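Local atomic coordinates of malate oxidoreductase (Thermotoga maritima, PDB entry 1VL6), a protein that probably catalyses the NAD-dependent oxidative decarboxylation of malate to pyruvate and carbon dioxide, as malic enzymes do. Residues A[61-65]-A[66-70]; A[235-238]-A[239-243]; A[153-156]-A[157-161]. All coordinates share one frame; numbering follows the deposited sequence.

In the fold
Interaction 1 comes first along the chain. It closes the turn that leads from helix 62-65 to strand 71-76 of the parallel sheet in the malic enzyme N-terminal region. Interaction 3 follows, at the C-terminal end of helix 147-158, where the chain turns toward strand 163-165 of the same sheet. Interaction 2 is last and starts helix 239-246 in the NAD binding domain. Each is a local turn, and the three follow in series without nesting or crossing. Interactions 1 and 3 touch: I161 packs on Y63 and R68. Interaction 2 stays apart, its nearest atoms about 6 Å from interaction 3 and about 25 Å from interaction 1.

Interaction 1 (A[61-65]-A[66-70]); sequences KTYVY and TSRWN
T66 and T62 meet where helix 62-65 ends and the chain turns toward strand 71-76, an inner strand of the parallel sheet, between 110-115 and 137-140. The turn contains an ST turn: T66 OG1 accepts from R68 N. The same hydroxyl donates to T62 O, with T66 OG1 and T62 O 2.5 Å apart. T66 N also donates to T62 O, at 3.0 Å. The two donors reach this carbonyl oxygen from opposite faces of its plane, so one oxygen holds both the backbone and the side chain of T66. With chi1 at 73°, T66 OG1 sits between its own N and carbonyl carbon, where it can serve both bonds.

R68 leads back from the turn to the helix. R68 CB points toward 61-65 and lies 4.0 Å from T62 O. The chain bends at chi2, and R68 CD passes 3.7 Å from T62 OG1. At the tip, R68 NH1 donates to T62 OG1 at 2.9 Å, and the hydroxyl lies near the edge of the guanidinium. T62 OG1 is also bonded to P59 O. The other guanidinium nitrogens turn elsewhere: R68 NH2 bonds to E132 O, and R68 NE makes a weak bond to F135 O. One face of the guanidinium is met by Y63, whose ring plane is turned 52° from it.

The W69 indole extends beyond the turn, and its NE1 bonds to K23 O of the second subunit, while S67 N bonds to E97 OE2 of that subunit, so the turn is part of a subunit interface. W69 keeps its stem against the helix: W69 CB lies 4.0 Å from Y63 CD1.

Interaction 2 (A[235-238]-A[239-243]); sequences TCLN and EYHLE
The N-cap of helix 239-246 brings N238 against Y240 and H241. N238 OD1 accepts from H241 N at 3.1 Å, with the donor tilted 31° from the amide carbonyl plane. It also takes a weak bond from Y240 N. With chi1 at 38°, the N238 side chain folds back over the first turn, which puts OD1 within reach of both N-H groups. N238 OD1 also lies at the edge of the Y240 ring, in its plane, and is 3.1 Å from Y240 CB. The amide and ring planes are 71° apart. N238 O begins the regular helix bonding, accepting from L242 N at 3.2 Å.

This helix follows strand 226-227 in the NAD binding domain, whose sequence has a glycine pattern consistent with a Rossmann-type dinucleotide fold. H241 lies near these glycines without touching them. N238 CG lies over one face of the H241 imidazole. L237 CB approaches H241 ND1 to 3.5 Å, and L237 N makes a weak bond to the same nitrogen. At the far end of the ring, H241 NE2 bonds to I200 O. L242, the next residue, brings its CD1 to 4.3 Å from C236 SG.

Interaction 3 (A[153-156]-A[157-161]); sequences QRLS and EEMNI
R154 and E158 form a salt bridge one turn apart near the C-terminal end of helix 147-158. This helix is the crossover of a beta-alpha-beta unit between strands 137-140 and 163-165. R154 NE donates to E158 OE2 at 2.9 Å, and the bond is fairly straight, with an N-H...O angle of 162°. The carboxylate oxygen lies in the guanidinium plane, at its edge. It is met on its syn side, though 31° out of the carboxylate plane. The two side chains run side by side and point the same way. R154 is bent at chi2 and chi3, which curls its NE round to the extended E158 chain.

Each partner has a second charged neighbour on helix 121-130, R154 NH1 with E122 OE1 and E158 OE1 with K129 NZ, so alternating charges link the two helices and probably hold the carboxylate of E158 ionised.

The helix backbone sets the spacing. The regular bonds from each N-H to the carbonyl four residues back run on to M159 N, which meets L155 O at 2.8 Å. M159, a selenomethionine, is the first residue to leave helical geometry. Where the helix stops, K343 NZ binds the carbonyl oxygens of S156 and M159, and S156 OG turns back to L152 O.

The buried side of this turn is apolar. L155 and M159 lie side by side, pointing the same way. Both touch V128 of helix 121-130, and on strand 137-140 L155 packs on L140 and M159 on I138. Between the pair, L155 CD2 lies 4.0 Å from M159 SE.

Interaction 1 (A[61-65]-A[66-70])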
ATOM      1  N   LYS A  61      14.378  -7.562  21.278  1.00 62.01           N
ATOM      2  CA  LYS A  61      13.397  -6.494  21.225  1.00 61.96           C
ATOM      3  C   LYS A  61      13.244  -5.998  19.781  1.00 62.71           C
ATOM      4  O   LYS A  61      12.237  -5.332  19.475  1.00 61.98           O
ATOM      5  CB  LYS A  61      13.720  -5.329  22.225  1.00 63.24           C
ATOM      6  CG  LYS A  61      13.196  -5.474  23.695  1.00 53.70           C
ATOM      7  N   THR A  62      14.180  -6.347  18.884  1.00 61.35           N
ATOM      8  CA  THR A  62      13.925  -6.057  17.435  1.00 62.49           C
ATOM      9  C   THR A  62      12.609  -6.665  16.928  1.00 62.48           C
ATOM     10  O   THR A  62      11.960  -6.101  16.050  1.00 63.21           O
ATOM     11  CB  THR A  62      15.063  -6.489  16.503  1.00 63.79           C
ATOM     12  OG1 THR A  62      15.338  -7.900  16.666  1.00 61.26           O
ATOM     13  CG2 THR A  62      16.361  -5.711  16.841  1.00 62.77           C
ATOM     14  N   TYR A  63      12.204  -7.777  17.523  1.00 63.02           N
ATOM     15  CA  TYR A  63      10.939  -8.423  17.170  1.00 64.41           C
ATOM     16  C   TYR A  63       9.726  -7.611  17.618  1.00 64.75           C
ATOM     17  O   TYR A  63       8.613  -7.809  17.112  1.00 65.64           O
ATOM     18  CB  TYR A  63      10.824  -9.860  17.749  1.00 66.25           C
ATOM     19  CG  TYR A  63      11.699 -10.880  17.072  1.00 65.38           C
ATOM     20  CD1 TYR A  63      11.242 -11.578  15.971  1.00 63.19           C
ATOM     21  CD2 TYR A  63      13.002 -11.135  17.523  1.00 69.72           C
ATOM     22  CE1 TYR A  63      12.036 -12.524  15.339  1.00 68.45           C
ATOM     23  CE2 TYR A  63      13.826 -12.068  16.859  1.00 66.07           C
ATOM     24  CZ  TYR A  63      13.326 -12.759  15.778  1.00 62.91           C
ATOM     25  OH  TYR A  63      14.101 -13.680  15.131  1.00 63.56           O
ATOM     26  N   VAL A  64       9.934  -6.708  18.565  1.00 64.86           N
ATOM     27  CA  VAL A  64       8.862  -5.863  19.090  1.00 63.24           C
ATOM     28  C   VAL A  64       8.812  -4.481  18.437  1.00 63.32           C
ATOM     29  O   VAL A  64       7.738  -3.924  18.248  1.00 64.58           O
ATOM     30  CB  VAL A  64       9.110  -5.635  20.615  1.00 65.43           C
ATOM     31  CG1 VAL A  64       8.142  -4.611  21.208  1.00 68.62           C
ATOM     32  CG2 VAL A  64       9.072  -6.954  21.390  1.00 60.42           C
ATOM     33  N   TYR A  65       9.983  -3.927  18.135  1.00 63.86           N
ATOM     34  CA  TYR A  65      10.128  -2.541  17.720  1.00 63.13           C
ATOM     35  C   TYR A  65      10.520  -2.275  16.253  1.00 62.71           C
ATOM     36  O   TYR A  65      10.560  -1.117  15.793  1.00 62.62           O
ATOM     37  CB  TYR A  65      11.188  -1.922  18.631  1.00 61.99           C
ATOM     38  CG  TYR A  65      10.755  -1.797  20.068  1.00 59.81           C
ATOM     39  CD1 TYR A  65       9.579  -1.116  20.415  1.00 63.91           C
ATOM     40  CD2 TYR A  65      11.528  -2.309  21.085  1.00 63.95           C
ATOM     41  CE1 TYR A  65       9.182  -0.976  21.741  1.00 57.80           C
ATOM     42  CE2 TYR A  65      11.154  -2.174  22.408  1.00 63.43           C
ATOM     43  CZ  TYR A  65       9.984  -1.516  22.735  1.00 65.49           C
ATOM     44  OH  TYR A  65       9.637  -1.407  24.062  1.00 60.46           O
ATOM     45  N   THR A  66      10.829  -3.343  15.521  1.00 63.74           N
ATOM     46  CA  THR A  66      11.111  -3.239  14.084  1.00 63.30           C
ATOM     47  C   THR A  66      10.258  -4.208  13.307  1.00 63.00           C
ATOM     48  O   THR A  66       9.435  -4.912  13.867  1.00 62.51           O
ATOM     49  CB  THR A  66      12.595  -3.563  13.798  1.00 67.77           C
ATOM     50  OG1 THR A  66      12.838  -4.975  13.947  1.00 61.79           O
ATOM     51  CG2 THR A  66      13.522  -2.880  14.813  1.00 69.56           C
ATOM     52  N   SER A  67      10.487  -4.252  12.006  1.00 63.80           N
ATOM     53  CA  SER A  67       9.800  -5.162  11.130  1.00 63.83           C
ATOM     54  C   SER A  67      10.433  -6.536  11.096  1.00 63.90           C
ATOM     55  O   SER A  67       9.956  -7.417  10.372  1.00 63.85           O
ATOM     56  CB  SER A  67       9.841  -4.603   9.717  1.00 64.08           C
ATOM     57  OG  SER A  67       9.287  -3.301   9.665  1.00 71.25           O
ATOM     58  N   ARG A  68      11.508  -6.739  11.850  1.00 62.61           N
ATOM     59  CA  ARG A  68      12.261  -7.987  11.781  1.00 62.50           C
ATOM     60  C   ARG A  68      11.389  -9.226  11.981  1.00 62.79           C
ATOM     61  O   ARG A  68      11.698 -10.279  11.448  1.00 63.57           O
ATOM     62  CB  ARG A  68      13.371  -7.967  12.820  1.00 60.80           C
ATOM     63  CG  ARG A  68      14.287  -9.124  12.749  1.00 63.50           C
ATOM     64  CD  ARG A  68      15.689  -8.776  13.086  1.00 68.11           C
ATOM     65  NE  ARG A  68      16.573  -9.926  13.090  1.00 59.48           N
ATOM     66  CZ  ARG A  68      16.905 -10.619  14.154  1.00 64.12           C
ATOM     67  NH1 ARG A  68      16.429 -10.293  15.345  1.00 64.60           N
ATOM     68  NH2 ARG A  68      17.736 -11.649  14.027  1.00 65.72           N
ATOM     69  N   TRP A  69      10.308  -9.082  12.743  1.00 61.48           N
ATOM     70  CA  TRP A  69       9.396 -10.180  13.055  1.00 62.52           C
ATOM     71  C   TRP A  69       8.728 -10.764  11.817  1.00 62.46           C
ATOM     72  O   TRP A  69       8.161 -11.864  11.851  1.00 62.34           O
ATOM     73  CB  TRP A  69       8.316  -9.727  14.051  1.00 60.01           C
ATOM     74  CG  TRP A  69       7.376  -8.769  13.463  1.00 63.70           C
ATOM     75  CD1 TRP A  69       7.551  -7.423  13.358  1.00 64.80           C
ATOM     76  CD2 TRP A  69       6.099  -9.059  12.856  1.00 62.59           C
ATOM     77  NE1 TRP A  69       6.477  -6.863  12.711  1.00 70.22           N
ATOM     78  CE2 TRP A  69       5.568  -7.843  12.402  1.00 65.98           C
ATOM     79  CE3 TRP A  69       5.366 -10.232  12.634  1.00 66.83           C
ATOM     80  CZ2 TRP A  69       4.356  -7.760  11.733  1.00 64.17           C
ATOM     81  CZ3 TRP A  69       4.167 -10.155  11.996  1.00 64.38           C
ATOM     82  CH2 TRP A  69       3.666  -8.926  11.548  1.00 68.25           C
ATOM     83  N   ASN A  70       8.793 -10.019  10.723  1.00 61.72           N
ATOM     84  CA  ASN A  70       8.081 -10.379   9.522  1.00 61.18           C
ATOM     85  C   ASN A  70       8.869 -10.110   8.250  1.00 61.04           C
ATOM     86  O   ASN A  70       8.263 -10.003   7.193  1.00 63.58           O
ATOM     87  CB  ASN A  70       6.753  -9.624   9.530  1.00 60.02           C
ATOM     88  CG  ASN A  70       5.806 -10.082   8.454  1.00 67.21           C
ATOM     89  OD1 ASN A  70       5.488 -11.262   8.330  1.00 65.34           O
ATOM     90  ND2 ASN A  70       5.360  -9.132   7.645  1.00 72.53           N
TER

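Interaction 2 (A[235-238]-A[239-243])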
ATOM      1  N   THR A 235      28.921 -44.428 -10.535  1.00 66.13           N
ATOM      2  CA  THR A 235      27.594 -43.880 -10.224  1.00 66.52           C
ATOM      3  C   THR A 235      27.588 -42.785  -9.177  1.00 67.25           C
ATOM      4  O   THR A 235      26.539 -42.198  -8.929  1.00 66.52           O
ATOM      5  CB  THR A 235      26.624 -45.026  -9.741  1.00 68.18           C
ATOM      6  OG1 THR A 235      27.102 -45.640  -8.529  1.00 65.48           O
ATOM      7  CG2 THR A 235      26.584 -46.193 -10.738  1.00 67.17           C
ATOM      8  N   CYS A 236      28.746 -42.508  -8.571  1.00 70.65           N
ATOM      9  CA  CYS A 236      28.852 -41.536  -7.471  1.00 73.15           C
ATOM     10  C   CYS A 236      29.688 -40.292  -7.771  1.00 73.84           C
ATOM     11  O   CYS A 236      30.970 -40.221  -7.574  1.00 71.09           O
ATOM     12  CB  CYS A 236      29.246 -42.261  -6.205  1.00 75.72           C
ATOM     13  SG  CYS A 236      27.776 -43.240  -5.771  1.00 84.32           S
ATOM     14  N   LEU A 237      28.879 -39.308  -8.220  1.00 74.26           N
ATOM     15  CA  LEU A 237      29.347 -38.051  -8.812  1.00 76.00           C
ATOM     16  C   LEU A 237      29.852 -37.081  -7.750  1.00 76.04           C
ATOM     17  O   LEU A 237      30.668 -36.236  -8.079  1.00 80.58           O
ATOM     18  CB  LEU A 237      28.258 -37.404  -9.710  1.00 75.51           C
ATOM     19  CG  LEU A 237      27.522 -38.188 -10.839  1.00 80.60           C
ATOM     20  CD1 LEU A 237      27.475 -37.360 -12.125  1.00 83.22           C
ATOM     21  CD2 LEU A 237      28.114 -39.556 -11.192  1.00 82.58           C
ATOM     22  N   ASN A 238      29.375 -37.193  -6.505  1.00 72.92           N
ATOM     23  CA  ASN A 238      30.014 -36.541  -5.368  1.00 70.45           C
ATOM     24  C   ASN A 238      29.863 -37.378  -4.128  1.00 67.12           C
ATOM     25  O   ASN A 238      29.234 -38.415  -4.145  1.00 64.18           O
ATOM     26  CB  ASN A 238      29.480 -35.102  -5.105  1.00 72.18           C
ATOM     27  CG  ASN A 238      27.962 -34.962  -5.345  1.00 78.61           C
ATOM     28  OD1 ASN A 238      27.153 -35.576  -4.484  1.00 68.68           O
ATOM     29  ND2 ASN A 238      27.535 -34.265  -6.267  1.00 95.88           N
ATOM     30  N   GLU A 239      30.464 -36.908  -3.048  1.00 65.47           N
ATOM     31  CA  GLU A 239      30.196 -37.430  -1.715  1.00 64.99           C
ATOM     32  C   GLU A 239      28.701 -37.596  -1.388  1.00 63.05           C
ATOM     33  O   GLU A 239      28.336 -38.507  -0.645  1.00 64.24           O
ATOM     34  CB  GLU A 239      30.909 -36.570  -0.632  1.00 66.55           C
ATOM     35  CG  GLU A 239      31.172 -35.107  -1.008  1.00 70.32           C
ATOM     36  CD  GLU A 239      31.305 -34.174   0.188  1.00 69.58           C
ATOM     37  OE1 GLU A 239      30.785 -34.475   1.286  1.00 86.54           O
ATOM     38  OE2 GLU A 239      31.908 -33.104   0.024  1.00 76.80           O
ATOM     39  N   TYR A 240      27.831 -36.738  -1.910  1.00 60.30           N
ATOM     40  CA  TYR A 240      26.414 -36.797  -1.503  1.00 59.20           C
ATOM     41  C   TYR A 240      25.690 -37.971  -2.179  1.00 60.13           C
ATOM     42  O   TYR A 240      24.751 -38.541  -1.620  1.00 60.06           O
ATOM     43  CB  TYR A 240      25.704 -35.437  -1.723  1.00 56.73           C
ATOM     44  CG  TYR A 240      26.303 -34.284  -0.899  1.00 54.01           C
ATOM     45  CD1 TYR A 240      25.917 -34.096   0.412  1.00 49.66           C
ATOM     46  CD2 TYR A 240      27.297 -33.421  -1.423  1.00 48.13           C
ATOM     47  CE1 TYR A 240      26.471 -33.080   1.189  1.00 55.07           C
ATOM     48  CE2 TYR A 240      27.856 -32.402  -0.645  1.00 48.72           C
ATOM     49  CZ  TYR A 240      27.428 -32.253   0.670  1.00 54.79           C
ATOM     50  OH  TYR A 240      27.909 -31.279   1.519  1.00 64.57           O
ATOM     51  N   HIS A 241      26.123 -38.326  -3.374  1.00 59.72           N
ATOM     52  CA  HIS A 241      25.598 -39.483  -4.065  1.00 60.05           C
ATOM     53  C   HIS A 241      26.083 -40.747  -3.356  1.00 60.21           C
ATOM     54  O   HIS A 241      25.357 -41.713  -3.182  1.00 58.86           O
ATOM     55  CB  HIS A 241      26.077 -39.467  -5.523  1.00 62.27           C
ATOM     56  CG  HIS A 241      25.387 -38.456  -6.377  1.00 62.77           C
ATOM     57  ND1 HIS A 241      25.585 -38.381  -7.740  1.00 67.89           N
ATOM     58  CD2 HIS A 241      24.458 -37.514  -6.074  1.00 64.15           C
ATOM     59  CE1 HIS A 241      24.813 -37.427  -8.235  1.00 72.15           C
ATOM     60  NE2 HIS A 241      24.106 -36.897  -7.249  1.00 63.64           N
ATOM     61  N   LEU A 242      27.327 -40.738  -2.932  1.00 60.17           N
ATOM     62  CA  LEU A 242      27.840 -41.849  -2.140  1.00 59.85           C
ATOM     63  C   LEU A 242      26.979 -41.992  -0.871  1.00 60.90           C
ATOM     64  O   LEU A 242      26.574 -43.090  -0.492  1.00 60.96           O
ATOM     65  CB  LEU A 242      29.298 -41.622  -1.799  1.00 54.82           C
ATOM     66  CG  LEU A 242      30.129 -42.788  -1.299  1.00 65.16           C
ATOM     67  CD1 LEU A 242      30.294 -43.898  -2.324  1.00 65.72           C
ATOM     68  CD2 LEU A 242      31.507 -42.251  -0.933  1.00 60.85           C
ATOM     69  N   GLU A 243      26.678 -40.883  -0.215  1.00 60.63           N
ATOM     70  CA  GLU A 243      25.882 -40.964   0.994  1.00 61.73           C
ATOM     71  C   GLU A 243      24.535 -41.639   0.688  1.00 63.04           C
ATOM     72  O   GLU A 243      24.087 -42.545   1.429  1.00 63.38           O
ATOM     73  CB  GLU A 243      25.638 -39.577   1.544  1.00 61.29           C
ATOM     74  CG  GLU A 243      25.060 -39.565   2.943  1.00 64.80           C
ATOM     75  CD  GLU A 243      24.429 -38.228   3.303  1.00 63.17           C
ATOM     76  OE1 GLU A 243      24.760 -37.199   2.677  1.00 55.15           O
ATOM     77  OE2 GLU A 243      23.576 -38.212   4.202  1.00 64.49           O
TER

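Interaction 3 (A[153-156]-A[157-161])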
ATOM      1  N   GLN A 153      23.113 -26.467   5.554  1.00 63.35           N
ATOM      2  CA  GLN A 153      23.406 -27.094   6.807  1.00 64.66           C
ATOM      3  C   GLN A 153      24.141 -26.123   7.713  1.00 65.10           C
ATOM      4  O   GLN A 153      23.793 -25.978   8.886  1.00 65.67           O
ATOM      5  CB  GLN A 153      24.227 -28.339   6.576  1.00 64.98           C
ATOM      6  CG  GLN A 153      24.509 -29.151   7.853  1.00 76.01           C
ATOM      7  CD  GLN A 153      25.980 -29.566   7.949  1.00 93.84           C
ATOM      8  OE1 GLN A 153      26.879 -28.727   8.234  1.00103.74           O
ATOM      9  NE2 GLN A 153      26.239 -30.853   7.701  1.00 94.41           N
ATOM     10  N   ARG A 154      25.145 -25.445   7.161  1.00 63.66           N
ATOM     11  CA  ARG A 154      25.955 -24.557   7.977  1.00 62.64           C
ATOM     12  C   ARG A 154      25.126 -23.391   8.503  1.00 62.26           C
ATOM     13  O   ARG A 154      25.215 -23.049   9.676  1.00 62.46           O
ATOM     14  CB  ARG A 154      27.154 -24.031   7.206  1.00 61.41           C
ATOM     15  CG  ARG A 154      28.187 -25.076   6.856  1.00 59.14           C
ATOM     16  CD  ARG A 154      29.281 -25.288   7.871  1.00 60.53           C
ATOM     17  NE  ARG A 154      29.971 -24.033   8.136  1.00 64.65           N
ATOM     18  CZ  ARG A 154      30.960 -23.538   7.383  1.00 62.02           C
ATOM     19  NH1 ARG A 154      31.425 -24.187   6.327  1.00 65.42           N
ATOM     20  NH2 ARG A 154      31.475 -22.368   7.689  1.00 63.29           N
ATOM     21  N   LEU A 155      24.337 -22.785   7.638  1.00 61.44           N
ATOM     22  CA  LEU A 155      23.596 -21.606   8.021  1.00 60.96           C
ATOM     23  C   LEU A 155      22.530 -21.978   9.031  1.00 61.80           C
ATOM     24  O   LEU A 155      22.315 -21.255  10.024  1.00 61.72           O
ATOM     25  CB  LEU A 155      22.981 -20.919   6.794  1.00 59.59           C
ATOM     26  CG  LEU A 155      24.021 -20.334   5.824  1.00 63.35           C
ATOM     27  CD1 LEU A 155      23.371 -19.834   4.544  1.00 64.46           C
ATOM     28  CD2 LEU A 155      24.825 -19.224   6.445  1.00 56.73           C
ATOM     29  N   SER A 156      21.843 -23.090   8.806  1.00 61.81           N
ATOM     30  CA  SER A 156      20.795 -23.459   9.762  1.00 62.62           C
ATOM     31  C   SER A 156      21.423 -23.834  11.088  1.00 62.35           C
ATOM     32  O   SER A 156      20.851 -23.520  12.134  1.00 64.35           O
ATOM     33  CB  SER A 156      19.846 -24.531   9.248  1.00 61.48           C
ATOM     34  OG  SER A 156      20.507 -25.394   8.354  1.00 73.84           O
ATOM     35  N   GLU A 157      22.616 -24.439  11.069  1.00 62.90           N
ATOM     36  CA  GLU A 157      23.321 -24.778  12.313  1.00 63.62           C
ATOM     37  C   GLU A 157      23.811 -23.530  13.048  1.00 64.15           C
ATOM     38  O   GLU A 157      23.743 -23.463  14.280  1.00 63.44           O
ATOM     39  CB  GLU A 157      24.546 -25.622  12.035  1.00 63.99           C
ATOM     40  CG  GLU A 157      24.403 -27.134  12.206  1.00 75.27           C
ATOM     41  CD  GLU A 157      25.538 -27.967  11.516  1.00 76.76           C
ATOM     42  OE1 GLU A 157      26.673 -27.416  11.201  1.00 76.28           O
ATOM     43  OE2 GLU A 157      25.269 -29.196  11.261  1.00 88.21           O
ATOM     44  N   GLU A 158      24.317 -22.552  12.293  1.00 63.34           N
ATOM     45  CA  GLU A 158      25.031 -21.423  12.870  1.00 63.09           C
ATOM     46  C   GLU A 158      24.200 -20.159  13.086  1.00 64.96           C
ATOM     47  O   GLU A 158      24.617 -19.258  13.810  1.00 67.68           O
ATOM     48  CB  GLU A 158      26.254 -21.106  12.023  1.00 60.09           C
ATOM     49  CG  GLU A 158      27.278 -22.226  12.027  1.00 63.14           C
ATOM     50  CD  GLU A 158      28.415 -22.027  11.047  1.00 63.69           C
ATOM     51  OE1 GLU A 158      28.674 -20.877  10.641  1.00 64.12           O
ATOM     52  OE2 GLU A 158      29.053 -23.048  10.693  1.00 71.92           O
HETATM   53  N   MSE A 159      23.047 -20.051  12.443  1.00 65.25           N
HETATM   54  CA  MSE A 159      22.227 -18.857  12.610  1.00 65.43           C
HETATM   55  C   MSE A 159      21.105 -19.121  13.586  1.00 63.49           C
HETATM   56  O   MSE A 159      20.779 -20.244  13.887  1.00 62.97           O
HETATM   57  CB  MSE A 159      21.669 -18.379  11.270  1.00 67.74           C
HETATM   58  CG  MSE A 159      22.766 -17.963  10.250  1.00 70.64           C
HETATM   59 SE   MSE A 159      22.027 -17.265   8.562  1.00 68.77          SE
HETATM   60  CE  MSE A 159      21.424 -15.610   9.316  1.00 72.45           C
ATOM     61  N   ASN A 160      20.550 -18.053  14.114  1.00 64.50           N
ATOM     62  CA  ASN A 160      19.477 -18.145  15.088  1.00 66.50           C
ATOM     63  C   ASN A 160      18.204 -17.574  14.570  1.00 66.53           C
ATOM     64  O   ASN A 160      17.415 -17.087  15.329  1.00 69.52           O
ATOM     65  CB  ASN A 160      19.859 -17.377  16.336  1.00 67.22           C
ATOM     66  CG  ASN A 160      20.811 -18.139  17.188  1.00 74.67           C
ATOM     67  OD1 ASN A 160      21.968 -17.756  17.333  1.00 87.54           O
ATOM     68  ND2 ASN A 160      20.357 -19.260  17.715  1.00 71.10           N
ATOM     69  N   ILE A 161      18.081 -17.547  13.261  1.00 64.27           N
ATOM     70  CA  ILE A 161      16.835 -17.331  12.616  1.00 62.96           C
ATOM     71  C   ILE A 161      16.702 -18.512  11.680  1.00 62.43           C
ATOM     72  O   ILE A 161      17.709 -19.097  11.332  1.00 62.90           O
ATOM     73  CB  ILE A 161      16.811 -16.021  11.830  1.00 61.75           C
ATOM     74  CG1 ILE A 161      17.987 -15.907  10.825  1.00 70.17           C
ATOM     75  CG2 ILE A 161      16.818 -14.911  12.742  1.00 56.96           C
ATOM     76  CD1 ILE A 161      17.902 -14.666   9.878  1.00 63.86           C
TER